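5'-Methylthioadenosine Nucleosidase (Arabidopsis thaliana, PDB 2H8G) is a nucleosidase of the phosphorylase superfamily, with an alpha/beta fold, a two-chain assembly and adenine bound in its pocket. Local coordinates at residues A101-L106 / L213-V218; I111-T116 / A204-V209. All coordinates share one frame; numbering follows the deposited sequence.

Contacts 1 and 2 lie on one face of the central sheet, their centres about 10 Å apart, and each brings one of two neighbouring parallel strands, 217-226 from contact 1 and 110-119 from contact 2. V218 of contact 1 is probably hydrogen-bonded to two residues of contact 2's strand, its N 2.9 Å from I111 O and its O 2.9 Å from N113 N. Side chains join them too, since I103 CD1 touches I111 CD1 at 3.4 Å. Both contacts reach the second subunit. Contact 2 leads on to the ligand: T116 at the end of its strand segment lines the adenine pocket, while the N113 side chain is about 11 Å from the adenine.

Contact 1: A101-L106 / L213-V218; sequences ASIQAL and LKIPVV
I103, on the last turns of helix 92-106, points its side chain at L213 and I215, which belong to the connection leaving helix 203-212 for strand 217-226. Its CB already meets L213 CD1, at 3.8 Å. One atom further out, the methyl CG2 does most of the touching. It lies 3.5 Å from L213 CD1, closer than two methyls usually sit, and 3.7 Å from I215 CG1. The first torsion explains this: at chi1 -70° the CG1 branch is beside the backbone N and CG2 is opposite it, so the two branches spread towards the partner segment. At the tip, CD1 closes on the same pair, 3.9 Å from L213 CD1 and 3.9 Å from I215 CG1. The beta-branched isoleucine thus offers a methyl and an ethyl arm to two neighbours at once. L213 runs slantwise over it, while I215 passes alongside in the reverse direction.

Leucine suits position 213 because its CD1 can cover both CB and CG2 of I103; the same methyl approaches the aliphatic CG of Q104 at a looser 4.4 Å. L213 and Q104 also pack against L60 and L56 of the second subunit, whereas I103 and I215 turn inward to I111 of strand 110-119. Between L213 and I215, K214 adopts positive phi and carries its long charged chain away from the apolar cluster, out to the exposed side. K214 is the C-prime residue of a Schellman motif in which I215 N bonds back to A210 O; beyond this helix end the chain turns towards strand 217-226, with L213 and I215 both directed at I103. Helices 92-106 and 203-212 thus pack on one face of the central sheet of the phosphorylase-superfamily alpha/beta/alpha sandwich, followed in the chain by the neighbouring parallel strands 110-119 and 217-226 respectively.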
ATOM      1  N   ALA A 101      -6.553   7.075   6.661  1.00 20.01           N
ATOM      2  CA  ALA A 101      -7.911   7.418   7.075  1.00 19.74           C
ATOM      3  C   ALA A 101      -7.999   7.797   8.554  1.00 20.88           C
ATOM      4  O   ALA A 101      -8.717   8.733   8.918  1.00 22.44           O
ATOM      5  CB  ALA A 101      -8.858   6.259   6.765  1.00 20.14           C
ATOM      6  N   SER A 102      -7.268   7.076   9.398  1.00 20.49           N
ATOM      7  CA  SER A 102      -7.261   7.341  10.836  1.00 21.19           C
ATOM      8  C   SER A 102      -6.676   8.712  11.153  1.00 22.24           C
ATOM      9  O   SER A 102      -7.170   9.416  12.040  1.00 23.14           O
ATOM     10  CB  SER A 102      -6.462   6.259  11.568  1.00 24.15           C
ATOM     11  OG  SER A 102      -7.070   4.994  11.387  1.00 28.78           O
ATOM     12  N   ILE A 103      -5.621   9.091  10.436  1.00 20.76           N
ATOM     13  CA  ILE A 103      -4.994  10.389  10.658  1.00 21.91           C
ATOM     14  C   ILE A 103      -5.949  11.518  10.285  1.00 21.38           C
ATOM     15  O   ILE A 103      -6.112  12.476  11.040  1.00 23.67           O
ATOM     16  CB  ILE A 103      -3.705  10.547   9.824  1.00 21.28           C
ATOM     17  CG1 ILE A 103      -2.614   9.629  10.380  1.00 20.29           C
ATOM     18  CG2 ILE A 103      -3.236  12.008   9.845  1.00 21.98           C
ATOM     19  CD1 ILE A 103      -1.346   9.608   9.547  1.00 21.91           C
ATOM     20  N   GLN A 104      -6.583  11.402   9.124  1.00 21.63           N
ATOM     21  CA  GLN A 104      -7.501  12.444   8.665  1.00 22.77           C
ATOM     22  C   GLN A 104      -8.775  12.563   9.494  1.00 24.86           C
ATOM     23  O   GLN A 104      -9.306  13.662   9.670  1.00 25.88           O
ATOM     24  CB  GLN A 104      -7.851  12.227   7.189  1.00 22.99           C
ATOM     25  CG  GLN A 104      -6.687  12.544   6.262  1.00 24.33           C
ATOM     26  CD  GLN A 104      -7.096  12.710   4.815  1.00 26.07           C
ATOM     27  OE1 GLN A 104      -6.420  13.398   4.045  1.00 30.18           O
ATOM     28  NE2 GLN A 104      -8.197  12.077   4.431  1.00 27.06           N
ATOM     29  N   ALA A 105      -9.261  11.445  10.018  1.00 24.85           N
ATOM     30  CA  ALA A 105     -10.480  11.467  10.815  1.00 24.60           C
ATOM     31  C   ALA A 105     -10.250  11.692  12.307  1.00 25.88           C
ATOM     32  O   ALA A 105     -10.985  12.451  12.944  1.00 27.36           O
ATOM     33  CB  ALA A 105     -11.255  10.179  10.608  1.00 25.27           C
ATOM     34  N   LEU A 106      -9.224  11.049  12.857  1.00 24.28           N
ATOM     35  CA  LEU A 106      -8.936  11.141  14.286  1.00 25.17           C
ATOM     36  C   LEU A 106      -7.919  12.204  14.709  1.00 24.65           C
ATOM     37  O   LEU A 106      -7.843  12.552  15.887  1.00 26.94           O
ATOM     38  CB  LEU A 106      -8.495   9.763  14.796  1.00 26.26           C
ATOM     39  CG  LEU A 106      -9.419   8.608  14.386  1.00 27.74           C
ATOM     40  CD1 LEU A 106      -8.912   7.303  14.981  1.00 28.45           C
ATOM     41  CD2 LEU A 106     -10.846   8.889  14.850  1.00 29.19           C
ATOM     42  N   LEU A 213       1.731  12.917   6.100  1.00 20.96           N
ATOM     43  CA  LEU A 213       0.830  13.774   6.860  1.00 20.73           C
ATOM     44  C   LEU A 213       1.474  14.405   8.087  1.00 21.97           C
ATOM     45  O   LEU A 213       0.787  14.961   8.947  1.00 23.91           O
ATOM     46  CB  LEU A 213      -0.422  12.980   7.244  1.00 20.38           C
ATOM     47  CG  LEU A 213      -1.253  12.548   6.030  1.00 23.52           C
ATOM     48  CD1 LEU A 213      -2.418  11.686   6.478  1.00 25.30           C
ATOM     49  CD2 LEU A 213      -1.748  13.786   5.283  1.00 26.25           C
ATOM     50  N   LYS A 214       2.799  14.312   8.153  1.00 23.26           N
ATOM     51  CA  LYS A 214       3.587  14.890   9.236  1.00 23.95           C
ATOM     52  C   LYS A 214       3.110  14.542  10.643  1.00 23.53           C
ATOM     53  O   LYS A 214       2.965  15.421  11.498  1.00 26.14           O
ATOM     54  CB  LYS A 214       3.643  16.411   9.071  1.00 27.65           C
ATOM     55  CG  LYS A 214       4.418  16.879   7.844  1.00 30.67           C
ATOM     56  CD  LYS A 214       5.893  16.520   7.960  1.00 35.40           C
ATOM     57  CE  LYS A 214       6.728  17.231   6.907  1.00 38.47           C
ATOM     58  NZ  LYS A 214       8.180  16.903   7.036  1.00 41.15           N
ATOM     59  N   ILE A 215       2.873  13.257  10.885  1.00 21.57           N
ATOM     60  CA  ILE A 215       2.439  12.795  12.199  1.00 20.60           C
ATOM     61  C   ILE A 215       3.546  11.918  12.774  1.00 20.24           C
ATOM     62  O   ILE A 215       4.008  10.990  12.113  1.00 20.78           O
ATOM     63  CB  ILE A 215       1.150  11.944  12.112  1.00 21.55           C
ATOM     64  CG1 ILE A 215       0.038  12.740  11.425  1.00 22.16           C
ATOM     65  CG2 ILE A 215       0.708  11.518  13.513  1.00 22.28           C
ATOM     66  CD1 ILE A 215      -0.324  14.030  12.132  1.00 25.72           C
ATOM     67  N   PRO A 216       4.002  12.210  14.003  1.00 20.16           N
ATOM     68  CA  PRO A 216       5.061  11.397  14.611  1.00 19.78           C
ATOM     69  C   PRO A 216       4.621   9.943  14.722  1.00 20.60           C
ATOM     70  O   PRO A 216       3.467   9.666  15.048  1.00 20.03           O
ATOM     71  CB  PRO A 216       5.240  12.033  15.988  1.00 21.78           C
ATOM     72  CG  PRO A 216       4.862  13.465  15.756  1.00 22.83           C
ATOM     73  CD  PRO A 216       3.648  13.354  14.862  1.00 20.92           C
ATOM     74  N   VAL A 217       5.533   9.012  14.456  1.00 18.42           N
ATOM     75  CA  VAL A 217       5.181   7.603  14.564  1.00 19.74           C
ATOM     76  C   VAL A 217       6.248   6.802  15.303  1.00 18.50           C
ATOM     77  O   VAL A 217       7.451   6.992  15.103  1.00 19.36           O
ATOM     78  CB  VAL A 217       4.918   6.973  13.171  1.00 21.18           C
ATOM     79  CG1 VAL A 217       6.156   7.074  12.309  1.00 20.94           C
ATOM     80  CG2 VAL A 217       4.497   5.516  13.325  1.00 22.43           C
ATOM     81  N   VAL A 218       5.782   5.922  16.183  1.00 17.28           N
ATOM     82  CA  VAL A 218       6.648   5.052  16.973  1.00 19.01           C
ATOM     83  C   VAL A 218       6.226   3.615  16.694  1.00 18.52           C
ATOM     84  O   VAL A 218       5.077   3.363  16.327  1.00 18.74           O
ATOM     85  CB  VAL A 218       6.506   5.358  18.484  1.00 19.94           C
ATOM     86  CG1 VAL A 218       7.222   4.299  19.317  1.00 26.45           C
ATOM     87  CG2 VAL A 218       7.089   6.737  18.780  1.00 23.54           C
TER

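Contact 2: I111-T116 / A204-V209; sequences IINAGT and AAVAYV
V206 of helix 203-212 faces I111 and N113 of strand 110-119 and supplies the helix side of the apolar contact. Its two methyls divide the work: CG1 reaches CG2 of I111 at 4.4 Å, and CG2 sits 4.1 Å from CG and 4.1 Å from OD1 of N113. With chi1 at 177°, CG1 lies opposite the backbone N and CG2 beside it, a staggering that gives each strand residue its own methyl. Short and branched, valine meets two strand residues without a long arm. It packs against T99 of helix 92-106 as well.

The strand's alternation sets up the layers of the alpha/beta/alpha sandwich of the phosphorylase superfamily. I111 and N113 look towards helix 203-212, whereas I112 points away from it and packs on V255 and I259 of helix 233-259. Along helix 203-212, A205 and Y208 touch V93 of the second subunit, so the same helix serves both the sheet and the dimer.

Polar interactions hold N113, a buried amide that valine can cover but not satisfy. The side chain stands with CG opposite its backbone nitrogen, chi1 175°, and crosses V206 at a slant. Its OD1 accepts a hydrogen bond from K221 NZ, and ND2 donates one to V32 O, so both ends are engaged and the rotation of the amide is fixed. Further along the strand, T116, which lines the adenine pocket, hydrogen-bonds through OG1 to E38 OE2.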
ATOM      1  N   ILE A 111       1.274   8.362  16.412  1.00 20.22           N
ATOM      2  CA  ILE A 111       0.795   7.055  15.983  1.00 20.17           C
ATOM      3  C   ILE A 111       1.738   5.986  16.511  1.00 19.39           C
ATOM      4  O   ILE A 111       2.948   6.173  16.518  1.00 18.55           O
ATOM      5  CB  ILE A 111       0.781   6.945  14.445  1.00 20.10           C
ATOM      6  CG1 ILE A 111      -0.206   7.950  13.857  1.00 22.69           C
ATOM      7  CG2 ILE A 111       0.417   5.524  14.025  1.00 21.85           C
ATOM      8  CD1 ILE A 111      -0.038   8.158  12.374  1.00 27.60           C
ATOM      9  N   ILE A 112       1.179   4.875  16.971  1.00 17.62           N
ATOM     10  CA  ILE A 112       2.000   3.772  17.446  1.00 18.45           C
ATOM     11  C   ILE A 112       1.614   2.547  16.634  1.00 18.76           C
ATOM     12  O   ILE A 112       0.465   2.114  16.674  1.00 18.21           O
ATOM     13  CB  ILE A 112       1.754   3.432  18.936  1.00 18.79           C
ATOM     14  CG1 ILE A 112       2.054   4.645  19.819  1.00 20.66           C
ATOM     15  CG2 ILE A 112       2.636   2.246  19.340  1.00 19.22           C
ATOM     16  CD1 ILE A 112       1.768   4.409  21.291  1.00 22.36           C
ATOM     17  N   ASN A 113       2.563   2.015  15.871  1.00 16.68           N
ATOM     18  CA  ASN A 113       2.325   0.808  15.085  1.00 16.73           C
ATOM     19  C   ASN A 113       2.842  -0.321  15.972  1.00 16.53           C
ATOM     20  O   ASN A 113       4.043  -0.467  16.161  1.00 16.78           O
ATOM     21  CB  ASN A 113       3.118   0.856  13.771  1.00 16.99           C
ATOM     22  CG  ASN A 113       3.004  -0.430  12.964  1.00 16.81           C
ATOM     23  OD1 ASN A 113       3.953  -0.830  12.283  1.00 17.76           O
ATOM     24  ND2 ASN A 113       1.838  -1.074  13.019  1.00 17.92           N
ATOM     25  N   ALA A 114       1.928  -1.096  16.546  1.00 16.70           N
ATOM     26  CA  ALA A 114       2.316  -2.191  17.427  1.00 16.26           C
ATOM     27  C   ALA A 114       1.945  -3.517  16.795  1.00 16.05           C
ATOM     28  O   ALA A 114       0.857  -3.665  16.244  1.00 17.33           O
ATOM     29  CB  ALA A 114       1.619  -2.040  18.783  1.00 17.27           C
ATOM     30  N   GLY A 115       2.855  -4.483  16.865  1.00 15.14           N
ATOM     31  CA  GLY A 115       2.567  -5.783  16.294  1.00 16.93           C
ATOM     32  C   GLY A 115       3.719  -6.749  16.448  1.00 16.92           C
ATOM     33  O   GLY A 115       4.777  -6.396  16.976  1.00 17.35           O
ATOM     34  N   THR A 116       3.490  -7.976  15.992  1.00 16.25           N
ATOM     35  CA  THR A 116       4.489  -9.029  16.038  1.00 16.21           C
ATOM     36  C   THR A 116       5.415  -8.919  14.831  1.00 17.20           C
ATOM     37  O   THR A 116       5.090  -8.275  13.832  1.00 18.84           O
ATOM     38  CB  THR A 116       3.819 -10.419  16.054  1.00 19.35           C
ATOM     39  OG1 THR A 116       2.856 -10.511  14.997  1.00 20.48           O
ATOM     40  CG2 THR A 116       3.130 -10.650  17.379  1.00 18.58           C
ATOM     41  N   ALA A 204       7.055  -0.032   7.340  1.00 16.19           N
ATOM     42  CA  ALA A 204       7.515   1.004   6.424  1.00 16.06           C
ATOM     43  C   ALA A 204       6.388   1.752   5.721  1.00 16.79           C
ATOM     44  O   ALA A 204       6.561   2.911   5.337  1.00 17.22           O
ATOM     45  CB  ALA A 204       8.474   0.406   5.399  1.00 16.61           C
ATOM     46  N   ALA A 205       5.244   1.092   5.543  1.00 15.78           N
ATOM     47  CA  ALA A 205       4.102   1.710   4.882  1.00 14.88           C
ATOM     48  C   ALA A 205       3.421   2.664   5.855  1.00 14.93           C
ATOM     49  O   ALA A 205       2.973   3.745   5.471  1.00 15.69           O
ATOM     50  CB  ALA A 205       3.120   0.642   4.408  1.00 16.68           C
ATOM     51  N   VAL A 206       3.336   2.261   7.120  1.00 15.31           N
ATOM     52  CA  VAL A 206       2.732   3.126   8.126  1.00 15.48           C
ATOM     53  C   VAL A 206       3.606   4.376   8.242  1.00 16.38           C
ATOM     54  O   VAL A 206       3.093   5.496   8.335  1.00 17.04           O
ATOM     55  CB  VAL A 206       2.648   2.426   9.503  1.00 15.51           C
ATOM     56  CG1 VAL A 206       2.079   3.389  10.549  1.00 17.39           C
ATOM     57  CG2 VAL A 206       1.758   1.187   9.400  1.00 16.93           C
ATOM     58  N   ALA A 207       4.926   4.188   8.226  1.00 16.98           N
ATOM     59  CA  ALA A 207       5.853   5.317   8.326  1.00 15.46           C
ATOM     60  C   ALA A 207       5.733   6.223   7.106  1.00 14.98           C
ATOM     61  O   ALA A 207       5.827   7.447   7.225  1.00 17.91           O
ATOM     62  CB  ALA A 207       7.289   4.813   8.470  1.00 16.34           C
ATOM     63  N   TYR A 208       5.522   5.632   5.932  1.00 14.77           N
ATOM     64  CA  TYR A 208       5.369   6.416   4.712  1.00 15.84           C
ATOM     65  C   TYR A 208       4.187   7.382   4.846  1.00 17.03           C
ATOM     66  O   TYR A 208       4.313   8.578   4.583  1.00 17.03           O
ATOM     67  CB  TYR A 208       5.145   5.495   3.509  1.00 16.45           C
ATOM     68  CG  TYR A 208       4.923   6.248   2.222  1.00 17.33           C
ATOM     69  CD1 TYR A 208       5.974   6.919   1.599  1.00 19.23           C
ATOM     70  CD2 TYR A 208       3.655   6.336   1.654  1.00 17.98           C
ATOM     71  CE1 TYR A 208       5.768   7.659   0.445  1.00 20.83           C
ATOM     72  CE2 TYR A 208       3.438   7.078   0.494  1.00 18.74           C
ATOM     73  CZ  TYR A 208       4.502   7.735  -0.101  1.00 19.50           C
ATOM     74  OH  TYR A 208       4.309   8.471  -1.245  1.00 21.29           O
ATOM     75  N   VAL A 209       3.037   6.863   5.267  1.00 16.09           N
ATOM     76  CA  VAL A 209       1.844   7.688   5.418  1.00 17.25           C
ATOM     77  C   VAL A 209       1.998   8.718   6.530  1.00 17.59           C
ATOM     78  O   VAL A 209       1.602   9.875   6.367  1.00 17.53           O
ATOM     79  CB  VAL A 209       0.605   6.814   5.710  1.00 16.94           C
ATOM     80  CG1 VAL A 209      -0.622   7.697   5.952  1.00 16.85           C
ATOM     81  CG2 VAL A 209       0.364   5.874   4.547  1.00 18.43           C
TER